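Local atomic coordinates of imelysin-like protein (PDB entry 3PF0), a protein that is of unknown function but belongs to the imelysin-like peptidase M75 family and is regarded as a putative metalloendopeptidase. Residues A112-F117 with N228-S233; G266-I271 with P319-T324; P151-E156 with V189-S194; I46-E51 with K219-D224. All blocks are in the same frame, centred on the assembly; numbering follows the deposited sequence.

In the fold
All four contacts set a loop or helix start against another part of an all-helical chain, and their burial falls outward. Interaction 1 is the buried one, about 11 Å from the chain centre, and combines an amide-on-ring stack and a Met-aromatic edge contact with a serine hydroxyl set against the backbone of a turn. Interactions 2 and 3 are partly buried: interaction 2 is fastened by two backbone N-H donors and waters, whereas interaction 3 has no hydrogen bond between its segments. Interaction 4, a surface contact, relies on a single threonine bond. Interactions 1 and 4 share a side of the centre; segment 219-224 leads into helix 225-250, which carries residues 228-233. Interaction 3 lies about 45 Å centre to centre from interaction 4.

Interaction 1 of 4, residues A112-F117 with N228-S233; sequences AEMVNF and NQWFNS
Segments 112-117, in the loop after helix 92-112, and 228-233, on helix 225-250, come nearest at N116 and S233, whose CA atoms are 5.6 Å apart, just beyond a type I beta turn from A112 to V115. The S233 hydroxyl faces the backbone leaving this turn. It accepts a bent hydrogen bond from N116 N, with N116 N and S233 OG 2.9 Å apart and 137° at the hydrogen, and lies 2.6 Å from M114 O, to which it may donate. A water donates to both E113 O and S233 O, joining the two backbones again.

F117 lies in a sandwich. V115 CG1 sits toward the rim of one ring face, while Q229 CG stands 3.8 Å above the centre of the other; the Q229 amide stacks over that same face, only 6° from parallel to the ring. S233 CB meets the ring edge in plane. With CG between the backbone N and the carbonyl carbon (chi1 60°), F117 is turned in against the helix. The W230 indole offers its edge to the loop: CH2 touches SE of selenomethionine M114 at 3.9 Å, a Met-aromatic contact, and CZ3 meets V115 CG2. W230 NE1 bonds to Y54 of helix 48-84. The chemistry thus divides, one serine serving the polar backbone of the turn while the F117-Q229 stack and the W230 edge supply the apolar part of a largely buried contact.

Interaction 2 of 4, residues G266-I271 with P319-T324; sequences GQSRAI and PEDLAT
The guanidinium of R269 has the backbone of E320 over one face, with E320 CA 4.1 Å above the plane and over its centre; P319 C approaches NH1 obliquely. The motif is a helix start docked on an Asx turn: Q267 is the N-cap of helix 268-283, and D321 forms the turn in the loop ahead of helix 327-351. A bend at chi3 (70°) in the otherwise extended arginine chain brings the guanidinium there, and NH1 bonds to M318 O. E320 OE2 lies 4.6 Å from R269 NH2 and well out of the guanidinium plane, so no N-H points at it and only the charges attract; the two planes are 76° apart. The E320 side chain also runs beside that of Q267, both pointing the same way, with carboxylate and amide planes 67° apart.

Two backbone donors fasten the segments, each nearly straight. L322 N gives its proton to S268 OG at 2.9 Å, and R269 N, in the first turn of the helix, gives its own to E320 O at 3.1 Å. E320 O also receives a proton from a water that donates to Q267 OE1 as well and accepts from A270 N, so the amide of A270 is tied to the loop through solvent. The apolar part is small: L322 CD2 rests against R269 CB at 3.9 Å, crossing the arginine chain at about a right angle, and L315 of helix 298-316 touches both residues. In the Asx turn itself, D321 OD1 accepts from A323 N at 3.1 Å, the donor lying above the carboxylate plane.

Interaction 3 of 4, residues P151-E156 with V189-S194; sequences PALTAE and VMSASS
L153 is the first residue of the 151-156 loop to meet helix 183-214, in a loop-on-helix contact at one end of this all-helical imelysin fold. Its carbonyl oxygen lies 2.7 Å from S191 OG, but that hydroxyl is hydrogen-bonded to A187 O, one turn back in its own helix. The S191 torsion suits this bond: OG stands beside the backbone N and opposite the carbonyl carbon (chi1 -67°), where it can reach the preceding turn. The side chain of L153 approaches the same serine, with CB and CG each about 4.1 Å from S191 OG, and also touches L158.

At T154 the side chain points away from the helix, and contact falls to the backbone, T154 C coming to 3.3 Å from S191 OG. T154 N bonds to Q157 OE1 of its own loop.

A155 makes the closest backbone approach, its CA 4.0 Å from that of S191, a spacing that the small side chains of both residues probably permit. A155 CA also makes a CA-H...O contact with S191 O at 3.6 Å. A192, pointing away from the loop, touches L171 of helix 167-176, and H78 of helix 48-84 touches S194; nearby, the C85-C186 disulfide links helix 183-214 to the residue just after helix 48-84. The A155 methyl lies against the helix, 3.4 Å from S194 OG and 3.5 Å from S191 O.

Interaction 4 of 4, residues I46-E51 with K219-D224; sequences ISAETE and KTAESD
One hydrogen bond joins the two segments, from T220 OG1 to A48 O at 2.7 Å. T220 holds its hydroxyl between the backbone N and the carbonyl carbon (chi1 55°), which leaves CG2 on the side facing E51. The C=O...donor angle is an ordinary 118°, but the hydroxyl stands 37° above the carbonyl plane of A48 and so not on a lone pair. The carbonyl belongs to the first residue of helix 48-84, right after the N-cap S47.

Apolar contacts flank the bond on two sides. A48 CB packs over A221, 3.8 Å from A221 CA and 4.1 Å from A221 CB. The E51 and T220 side chains run antiparallel alongside one another, T220 CG2 lying 3.9 Å from E51 CB, while K52 and L55 of the same helix also touch T220.

The third kind of contact is the van der Waals packing of a buried carboxylate oxygen. The extended E51 chain carries its carboxylate across to the start of helix 225-250, where OE2 lies 3.6 Å from D224 CA and 3.8 Å from T220 CG2. D224 is the N-cap residue of that helix, yet its side chain makes no capping bond; its carboxylate instead forms a salt bridge to R355 through OD1. E51 OE2 is buried by the contact and has no partner in the model. This burial, with D224 OD2 6.0 Å from E51 OE1, may raise the proton affinity of E51; the salt bridge of D224 to R355 would probably lessen the like-charge part, and the nearby helix start may oppose the shift.

Interaction 1 of 4, residues A112-F117 with N228-S233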
loop_
_atom_site.group_PDB
_atom_site.type_symbol
_atom_site.label_atom_id
_atom_site.label_comp_id
_atom_site.label_asym_id
_atom_site.label_seq_id
_atom_site.Cartn_x
_atom_site.Cartn_y
_atom_site.Cartn_z
ATOM N N ALA A 112 -3.377 -0.454 -2.680
ATOM C CA ALA A 112 -3.816 0.915 -3.030
ATOM C C ALA A 112 -2.649 1.935 -3.006
ATOM O O ALA A 112 -2.724 2.981 -3.665
ATOM C CB ALA A 112 -4.926 1.376 -2.084
ATOM N N GLU A 113 -1.554 1.606 -2.287
ATOM C CA GLU A 113 -0.363 2.463 -2.187
ATOM C C GLU A 113 0.430 2.535 -3.518
ATOM O O GLU A 113 1.399 3.294 -3.606
ATOM C CB GLU A 113 0.544 1.997 -1.044
ATOM C CG GLU A 113 0.098 2.554 0.297
ATOM C CD GLU A 113 0.930 2.152 1.496
ATOM O OE1 GLU A 113 1.616 1.109 1.427
ATOM O OE2 GLU A 113 0.854 2.850 2.529
HETATM N N MSE A 114 -0.011 1.796 -4.558
HETATM C CA MSE A 114 0.568 1.847 -5.909
HETATM C C MSE A 114 0.417 3.277 -6.480
HETATM O O MSE A 114 1.148 3.646 -7.389
HETATM C CB MSE A 114 -0.107 0.807 -6.834
HETATM C CG MSE A 114 -1.542 1.168 -7.217
HETATM SE SE MSE A 114 -2.402 -0.070 -8.441
HETATM C CE MSE A 114 -3.844 -0.620 -7.319
ATOM N N VAL A 115 -0.565 4.047 -5.952
ATOM C CA VAL A 115 -0.864 5.448 -6.267
ATOM C C VAL A 115 -0.289 6.286 -5.108
ATOM O O VAL A 115 -0.657 6.067 -3.953
ATOM C CB VAL A 115 -2.393 5.672 -6.492
ATOM C CG1 VAL A 115 -2.739 7.151 -6.644
ATOM C CG2 VAL A 115 -2.882 4.890 -7.703
ATOM N N ASN A 116 0.652 7.189 -5.407
ATOM C CA ASN A 116 1.305 8.035 -4.398
ATOM C C ASN A 116 0.942 9.524 -4.610
ATOM O O ASN A 116 1.610 10.413 -4.083
ATOM C CB ASN A 116 2.834 7.828 -4.449
ATOM C CG ASN A 116 3.500 8.381 -5.691
ATOM O OD1 ASN A 116 2.856 8.637 -6.722
ATOM N ND2 ASN A 116 4.803 8.632 -5.603
ATOM N N PHE A 117 -0.128 9.783 -5.366
ATOM C CA PHE A 117 -0.563 11.135 -5.688
ATOM C C PHE A 117 -2.074 11.250 -5.591
ATOM O O PHE A 117 -2.761 10.242 -5.448
ATOM C CB PHE A 117 -0.080 11.500 -7.113
ATOM C CG PHE A 117 -0.610 10.603 -8.210
ATOM C CD1 PHE A 117 0.017 9.397 -8.510
ATOM C CD2 PHE A 117 -1.716 10.982 -8.968
ATOM C CE1 PHE A 117 -0.483 8.563 -9.517
ATOM C CE2 PHE A 117 -2.211 10.150 -9.978
ATOM C CZ PHE A 117 -1.585 8.952 -10.253
ATOM N N ASN A 228 3.245 9.555 -17.343
ATOM C CA ASN A 228 4.479 9.816 -16.602
ATOM C C ASN A 228 4.257 9.686 -15.087
ATOM O O ASN A 228 5.052 9.024 -14.420
ATOM C CB ASN A 228 5.061 11.194 -16.941
ATOM C CG ASN A 228 6.501 11.343 -16.507
ATOM O OD1 ASN A 228 7.414 10.753 -17.092
ATOM N ND2 ASN A 228 6.737 12.107 -15.451
ATOM N N GLN A 229 3.166 10.282 -14.562
ATOM C CA GLN A 229 2.834 10.251 -13.141
ATOM C C GLN A 229 2.502 8.841 -12.678
ATOM O O GLN A 229 2.936 8.452 -11.596
ATOM C CB GLN A 229 1.669 11.207 -12.811
ATOM C CG GLN A 229 1.585 11.524 -11.307
ATOM C CD GLN A 229 0.872 12.804 -10.957
ATOM O OE1 GLN A 229 -0.112 13.213 -11.588
ATOM N NE2 GLN A 229 1.315 13.421 -9.879
ATOM N N TRP A 230 1.726 8.091 -13.482
ATOM C CA TRP A 230 1.300 6.726 -13.186
ATOM C C TRP A 230 2.508 5.770 -13.026
ATOM O O TRP A 230 2.592 5.082 -12.010
ATOM C CB TRP A 230 0.327 6.221 -14.275
ATOM C CG TRP A 230 0.085 4.733 -14.295
ATOM C CD1 TRP A 230 0.395 3.873 -15.304
ATOM C CD2 TRP A 230 -0.508 3.935 -13.257
ATOM N NE1 TRP A 230 0.013 2.593 -14.974
ATOM C CE2 TRP A 230 -0.549 2.601 -13.726
ATOM C CE3 TRP A 230 -0.990 4.213 -11.964
ATOM C CZ2 TRP A 230 -1.063 1.549 -12.956
ATOM C CZ3 TRP A 230 -1.494 3.170 -11.200
ATOM C CH2 TRP A 230 -1.538 1.858 -11.700
ATOM N N PHE A 231 3.432 5.735 -14.003
ATOM C CA PHE A 231 4.572 4.827 -13.942
ATOM C C PHE A 231 5.622 5.274 -12.922
ATOM O O PHE A 231 6.326 4.420 -12.375
ATOM C CB PHE A 231 5.198 4.614 -15.321
ATOM C CG PHE A 231 4.372 3.683 -16.164
ATOM C CD1 PHE A 231 4.423 2.308 -15.964
ATOM C CD2 PHE A 231 3.498 4.178 -17.123
ATOM C CE1 PHE A 231 3.633 1.446 -16.724
ATOM C CE2 PHE A 231 2.698 3.316 -17.874
ATOM C CZ PHE A 231 2.773 1.956 -17.670
ATOM N N ASN A 232 5.705 6.583 -12.628
ATOM C CA ASN A 232 6.623 7.045 -11.595
ATOM C C ASN A 232 6.061 6.662 -10.226
ATOM O O ASN A 232 6.828 6.394 -9.303
ATOM C CB ASN A 232 6.895 8.537 -11.699
ATOM C CG ASN A 232 8.073 8.816 -12.586
ATOM O OD1 ASN A 232 9.228 8.694 -12.165
ATOM N ND2 ASN A 232 7.810 9.098 -13.859
ATOM N N SER A 233 4.726 6.579 -10.125
ATOM C CA SER A 233 4.024 6.149 -8.923
ATOM C C SER A 233 4.327 4.667 -8.672
ATOM O O SER A 233 4.585 4.282 -7.531
ATOM C CB SER A 233 2.520 6.374 -9.071
ATOM O OG SER A 233 1.843 6.112 -7.855
HETATM O O HOH W 1 3.666 4.283 -4.960
HETATM O O HOH W 2 6.620 9.412 -7.867
#

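Interaction 2 of 4, residues G266-I271 with P319-T324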
loop_
_atom_site.group_PDB
_atom_site.type_symbol
_atom_site.label_atom_id
_atom_site.label_comp_id
_atom_site.label_asym_id
_atom_site.label_seq_id
_atom_site.Cartn_x
_atom_site.Cartn_y
_atom_site.Cartn_z
ATOM N N GLY A 266 3.729 -9.073 13.025
ATOM C CA GLY A 266 4.687 -10.041 12.503
ATOM C C GLY A 266 4.215 -10.588 11.174
ATOM O O GLY A 266 4.361 -11.783 10.897
ATOM N N GLN A 267 3.617 -9.711 10.346
ATOM C CA GLN A 267 3.075 -10.110 9.049
ATOM C C GLN A 267 3.699 -9.300 7.892
ATOM O O GLN A 267 2.992 -8.938 6.954
ATOM C CB GLN A 267 1.535 -9.974 9.064
ATOM C CG GLN A 267 0.818 -10.924 10.045
ATOM C CD GLN A 267 0.914 -12.393 9.664
ATOM O OE1 GLN A 267 1.203 -12.758 8.515
ATOM N NE2 GLN A 267 0.668 -13.277 10.630
ATOM N N SER A 268 5.024 -9.051 7.936
ATOM C CA SER A 268 5.692 -8.272 6.880
ATOM C C SER A 268 5.664 -8.966 5.524
ATOM O O SER A 268 5.528 -8.271 4.523
ATOM C CB SER A 268 7.128 -7.908 7.247
ATOM O OG SER A 268 7.811 -8.951 7.919
ATOM N N ARG A 269 5.796 -10.312 5.479
ATOM C CA ARG A 269 5.762 -11.082 4.228
ATOM C C ARG A 269 4.440 -10.841 3.466
ATOM O O ARG A 269 4.476 -10.643 2.257
ATOM C CB ARG A 269 5.976 -12.580 4.488
ATOM C CG ARG A 269 6.221 -13.394 3.202
ATOM C CD ARG A 269 6.257 -14.893 3.445
ATOM N NE ARG A 269 4.941 -15.439 3.786
ATOM C CZ ARG A 269 4.750 -16.607 4.394
ATOM N NH1 ARG A 269 5.785 -17.368 4.727
ATOM N NH2 ARG A 269 3.523 -17.022 4.675
ATOM N N ALA A 270 3.301 -10.806 4.184
ATOM C CA ALA A 270 1.978 -10.556 3.612
ATOM C C ALA A 270 1.864 -9.147 3.000
ATOM O O ALA A 270 1.202 -8.993 1.976
ATOM C CB ALA A 270 0.901 -10.751 4.669
ATOM N N ILE A 271 2.515 -8.133 3.614
ATOM C CA ILE A 271 2.487 -6.753 3.112
ATOM C C ILE A 271 3.333 -6.645 1.826
ATOM O O ILE A 271 2.848 -6.096 0.839
ATOM C CB ILE A 271 2.918 -5.716 4.197
ATOM C CG1 ILE A 271 2.098 -5.881 5.511
ATOM C CG2 ILE A 271 2.823 -4.274 3.671
ATOM C CD1 ILE A 271 0.503 -5.854 5.347
ATOM N N PRO A 319 10.045 -16.543 6.000
ATOM C CA PRO A 319 9.025 -16.638 7.069
ATOM C C PRO A 319 7.984 -15.508 7.024
ATOM O O PRO A 319 8.159 -14.537 6.282
ATOM C CB PRO A 319 9.858 -16.568 8.359
ATOM C CG PRO A 319 11.293 -16.727 7.934
ATOM C CD PRO A 319 11.350 -16.149 6.563
ATOM N N GLU A 320 6.881 -15.650 7.812
ATOM C CA GLU A 320 5.789 -14.663 7.931
ATOM C C GLU A 320 6.324 -13.297 8.318
ATOM O O GLU A 320 5.848 -12.284 7.810
ATOM C CB GLU A 320 4.747 -15.110 8.959
ATOM C CG GLU A 320 3.803 -16.187 8.461
ATOM C CD GLU A 320 2.626 -16.471 9.371
ATOM O OE1 GLU A 320 2.716 -16.193 10.591
ATOM O OE2 GLU A 320 1.606 -16.983 8.856
ATOM N N ASP A 321 7.318 -13.280 9.229
ATOM C CA ASP A 321 8.039 -12.088 9.666
ATOM C C ASP A 321 9.402 -12.143 8.985
ATOM O O ASP A 321 10.224 -13.006 9.317
ATOM C CB ASP A 321 8.152 -12.051 11.206
ATOM C CG ASP A 321 8.747 -10.785 11.799
ATOM O OD1 ASP A 321 9.388 -10.015 11.050
ATOM O OD2 ASP A 321 8.609 -10.585 13.020
ATOM N N LEU A 322 9.627 -11.244 8.010
ATOM C CA LEU A 322 10.868 -11.197 7.218
ATOM C C LEU A 322 12.103 -10.910 8.072
ATOM O O LEU A 322 13.211 -11.242 7.652
ATOM C CB LEU A 322 10.766 -10.174 6.069
ATOM C CG LEU A 322 9.646 -10.423 5.026
ATOM C CD1 LEU A 322 9.614 -9.327 3.992
ATOM C CD2 LEU A 322 9.790 -11.778 4.342
ATOM N N ALA A 323 11.920 -10.330 9.275
ATOM C CA ALA A 323 13.024 -10.047 10.194
ATOM C C ALA A 323 13.657 -11.336 10.722
ATOM O O ALA A 323 14.840 -11.321 11.035
ATOM C CB ALA A 323 12.539 -9.202 11.358
ATOM N N THR A 324 12.878 -12.440 10.812
ATOM C CA THR A 324 13.348 -13.738 11.329
ATOM C C THR A 324 14.062 -14.554 10.234
ATOM O O THR A 324 14.498 -15.673 10.504
ATOM C CB THR A 324 12.193 -14.555 11.967
ATOM O OG1 THR A 324 11.360 -15.087 10.943
ATOM C CG2 THR A 324 11.350 -13.745 12.955
HETATM O O HOH W 3 3.229 -12.617 6.727
HETATM O O HOH W 4 6.764 -8.268 10.364
#

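Interaction 3 of 4, residues P151-E156 with V189-S194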
loop_
_atom_site.group_PDB
_atom_site.type_symbol
_atom_site.label_atom_id
_atom_site.label_comp_id
_atom_site.label_asym_id
_atom_site.label_seq_id
_atom_site.Cartn_x
_atom_site.Cartn_y
_atom_site.Cartn_z
ATOM N N PRO A 151 -11.602 6.969 27.143
ATOM C CA PRO A 151 -12.168 5.605 27.169
ATOM C C PRO A 151 -13.448 5.477 26.338
ATOM O O PRO A 151 -13.837 4.366 25.982
ATOM C CB PRO A 151 -12.443 5.355 28.660
ATOM C CG PRO A 151 -11.845 6.532 29.396
ATOM C CD PRO A 151 -11.807 7.658 28.433
ATOM N N ALA A 152 -14.097 6.613 26.041
ATOM C CA ALA A 152 -15.320 6.720 25.240
ATOM C C ALA A 152 -15.029 7.533 23.957
ATOM O O ALA A 152 -15.759 8.464 23.597
ATOM C CB ALA A 152 -16.428 7.369 26.064
ATOM N N LEU A 153 -13.936 7.172 23.283
ATOM C CA LEU A 153 -13.486 7.808 22.053
ATOM C C LEU A 153 -14.486 7.587 20.917
ATOM O O LEU A 153 -15.071 6.506 20.794
ATOM C CB LEU A 153 -12.107 7.227 21.676
ATOM C CG LEU A 153 -11.318 7.888 20.538
ATOM C CD1 LEU A 153 -10.948 9.337 20.854
ATOM C CD2 LEU A 153 -10.069 7.098 20.246
ATOM N N THR A 154 -14.704 8.626 20.110
ATOM C CA THR A 154 -15.573 8.532 18.938
ATOM C C THR A 154 -14.699 8.649 17.694
ATOM O O THR A 154 -13.604 9.205 17.775
ATOM C CB THR A 154 -16.683 9.594 18.944
ATOM O OG1 THR A 154 -16.083 10.874 18.780
ATOM C CG2 THR A 154 -17.553 9.558 20.201
ATOM N N ALA A 155 -15.194 8.149 16.546
ATOM C CA ALA A 155 -14.522 8.237 15.247
ATOM C C ALA A 155 -14.214 9.687 14.859
ATOM O O ALA A 155 -13.123 9.970 14.374
ATOM C CB ALA A 155 -15.395 7.609 14.184
ATOM N N GLU A 156 -15.174 10.608 15.096
ATOM C CA GLU A 156 -15.075 12.028 14.732
ATOM C C GLU A 156 -14.007 12.743 15.550
ATOM O O GLU A 156 -13.342 13.636 15.034
ATOM C CB GLU A 156 -16.434 12.736 14.886
ATOM C CG GLU A 156 -17.556 12.139 14.041
ATOM C CD GLU A 156 -18.181 10.844 14.537
ATOM O OE1 GLU A 156 -18.035 10.521 15.739
ATOM O OE2 GLU A 156 -18.788 10.130 13.707
ATOM N N VAL A 189 -10.847 0.679 18.729
ATOM C CA VAL A 189 -10.795 -0.153 17.521
ATOM C C VAL A 189 -11.980 0.199 16.620
ATOM O O VAL A 189 -11.801 0.321 15.405
ATOM C CB VAL A 189 -10.703 -1.673 17.872
ATOM C CG1 VAL A 189 -10.943 -2.564 16.649
ATOM C CG2 VAL A 189 -9.352 -1.996 18.530
HETATM N N MSE A 190 -13.159 0.431 17.224
HETATM C CA MSE A 190 -14.364 0.838 16.500
HETATM C C MSE A 190 -14.206 2.243 15.939
HETATM O O MSE A 190 -14.524 2.462 14.766
HETATM C CB MSE A 190 -15.591 0.770 17.409
HETATM C CG MSE A 190 -16.063 -0.653 17.690
HETATM SE SE MSE A 190 -17.443 -0.646 19.057
HETATM C CE MSE A 190 -18.878 0.261 18.055
ATOM N N SER A 191 -13.669 3.183 16.754
ATOM C CA SER A 191 -13.444 4.582 16.339
ATOM C C SER A 191 -12.411 4.686 15.223
ATOM O O SER A 191 -12.660 5.383 14.243
ATOM C CB SER A 191 -12.985 5.433 17.518
ATOM O OG SER A 191 -14.027 5.550 18.467
ATOM N N ALA A 192 -11.257 3.994 15.366
ATOM C CA ALA A 192 -10.193 4.060 14.372
ATOM C C ALA A 192 -10.587 3.407 13.061
ATOM O O ALA A 192 -10.324 3.991 12.027
ATOM C CB ALA A 192 -8.905 3.455 14.919
ATOM N N SER A 193 -11.245 2.235 13.079
ATOM C CA SER A 193 -11.677 1.570 11.843
ATOM C C SER A 193 -12.801 2.389 11.143
ATOM O O SER A 193 -12.789 2.523 9.912
ATOM C CB SER A 193 -12.093 0.123 12.108
ATOM O OG SER A 193 -13.060 0.023 13.139
ATOM N N SER A 194 -13.691 3.027 11.928
ATOM C CA SER A 194 -14.744 3.908 11.401
ATOM C C SER A 194 -14.138 5.164 10.756
ATOM O O SER A 194 -14.547 5.536 9.652
ATOM C CB SER A 194 -15.715 4.315 12.504
ATOM O OG SER A 194 -16.644 5.297 12.067
#

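Interaction 4 of 4, residues I46-E51 with K219-D224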
loop_
_atom_site.group_PDB
_atom_site.type_symbol
_atom_site.label_atom_id
_atom_site.label_comp_id
_atom_site.label_asym_id
_atom_site.label_seq_id
_atom_site.Cartn_x
_atom_site.Cartn_y
_atom_site.Cartn_z
ATOM N N ILE A 46 2.968 5.581 -29.105
ATOM C CA ILE A 46 1.686 5.524 -28.391
ATOM C C ILE A 46 0.818 6.685 -28.882
ATOM O O ILE A 46 1.215 7.844 -28.733
ATOM C CB ILE A 46 1.834 5.539 -26.834
ATOM C CG1 ILE A 46 2.895 4.532 -26.338
ATOM C CG2 ILE A 46 0.465 5.318 -26.143
ATOM C CD1 ILE A 46 3.467 4.822 -24.958
ATOM N N SER A 47 -0.358 6.379 -29.460
ATOM C CA SER A 47 -1.282 7.412 -29.924
ATOM C C SER A 47 -2.003 8.058 -28.731
ATOM O O SER A 47 -2.053 7.471 -27.643
ATOM C CB SER A 47 -2.285 6.842 -30.920
ATOM O OG SER A 47 -3.191 5.950 -30.294
ATOM N N ALA A 48 -2.543 9.275 -28.935
ATOM C CA ALA A 48 -3.276 10.024 -27.915
ATOM C C ALA A 48 -4.493 9.231 -27.430
ATOM O O ALA A 48 -4.792 9.254 -26.237
ATOM C CB ALA A 48 -3.710 11.371 -28.465
ATOM N N GLU A 49 -5.148 8.484 -28.346
ATOM C CA GLU A 49 -6.321 7.667 -28.064
ATOM C C GLU A 49 -5.953 6.400 -27.287
ATOM O O GLU A 49 -6.653 6.078 -26.323
ATOM C CB GLU A 49 -7.070 7.318 -29.358
ATOM C CG GLU A 49 -8.579 7.178 -29.180
ATOM C CD GLU A 49 -9.319 8.352 -28.559
ATOM O OE1 GLU A 49 -9.013 9.516 -28.909
ATOM O OE2 GLU A 49 -10.221 8.104 -27.726
ATOM N N THR A 50 -4.854 5.701 -27.679
ATOM C CA THR A 50 -4.355 4.492 -27.000
ATOM C C THR A 50 -4.000 4.844 -25.553
ATOM O O THR A 50 -4.344 4.090 -24.641
ATOM C CB THR A 50 -3.152 3.890 -27.766
ATOM O OG1 THR A 50 -3.606 3.427 -29.032
ATOM C CG2 THR A 50 -2.462 2.735 -27.014
ATOM N N GLU A 51 -3.339 6.005 -25.355
ATOM C CA GLU A 51 -2.932 6.512 -24.051
ATOM C C GLU A 51 -4.158 6.835 -23.202
ATOM O O GLU A 51 -4.210 6.417 -22.049
ATOM C CB GLU A 51 -2.050 7.749 -24.222
ATOM C CG GLU A 51 -1.073 7.969 -23.087
ATOM C CD GLU A 51 -0.037 9.023 -23.411
ATOM O OE1 GLU A 51 0.831 8.761 -24.275
ATOM O OE2 GLU A 51 -0.096 10.118 -22.807
ATOM N N LYS A 219 -6.005 15.285 -21.883
ATOM C CA LYS A 219 -4.881 16.075 -22.396
ATOM C C LYS A 219 -3.732 15.215 -22.978
ATOM O O LYS A 219 -2.616 15.725 -23.113
ATOM C CB LYS A 219 -4.335 16.985 -21.271
ATOM C CG LYS A 219 -5.336 17.995 -20.715
ATOM C CD LYS A 219 -4.716 18.845 -19.611
ATOM C CE LYS A 219 -5.626 19.971 -19.184
ATOM N NZ LYS A 219 -4.904 20.989 -18.376
ATOM N N THR A 220 -4.004 13.947 -23.366
ATOM C CA THR A 220 -2.979 13.030 -23.906
ATOM C C THR A 220 -2.351 13.531 -25.226
ATOM O O THR A 220 -1.191 13.216 -25.498
ATOM C CB THR A 220 -3.524 11.607 -24.103
ATOM O OG1 THR A 220 -4.691 11.649 -24.923
ATOM C CG2 THR A 220 -3.810 10.891 -22.786
ATOM N N ALA A 221 -3.104 14.312 -26.023
ATOM C CA ALA A 221 -2.648 14.854 -27.302
ATOM C C ALA A 221 -1.560 15.922 -27.141
ATOM O O ALA A 221 -0.722 16.057 -28.034
ATOM C CB ALA A 221 -3.825 15.432 -28.068
ATOM N N GLU A 222 -1.567 16.678 -26.022
ATOM C CA GLU A 222 -0.596 17.755 -25.780
ATOM C C GLU A 222 0.519 17.373 -24.784
ATOM O O GLU A 222 1.612 17.941 -24.870
ATOM C CB GLU A 222 -1.286 19.060 -25.327
ATOM C CG GLU A 222 -2.213 18.934 -24.125
ATOM C CD GLU A 222 -3.669 19.269 -24.395
ATOM O OE1 GLU A 222 -4.277 18.641 -25.293
ATOM O OE2 GLU A 222 -4.212 20.143 -23.680
ATOM N N SER A 223 0.254 16.443 -23.839
ATOM C CA SER A 223 1.264 16.028 -22.860
ATOM C C SER A 223 1.046 14.603 -22.371
ATOM O O SER A 223 -0.090 14.126 -22.328
ATOM C CB SER A 223 1.285 16.975 -21.659
ATOM O OG SER A 223 0.140 16.832 -20.833
ATOM N N ASP A 224 2.148 13.950 -21.946
ATOM C CA ASP A 224 2.150 12.597 -21.385
ATOM C C ASP A 224 2.186 12.657 -19.839
ATOM O O ASP A 224 2.727 11.751 -19.196
ATOM C CB ASP A 224 3.329 11.771 -21.953
ATOM C CG ASP A 224 4.726 12.384 -21.838
ATOM O OD1 ASP A 224 4.873 13.420 -21.141
ATOM O OD2 ASP A 224 5.670 11.828 -22.447
#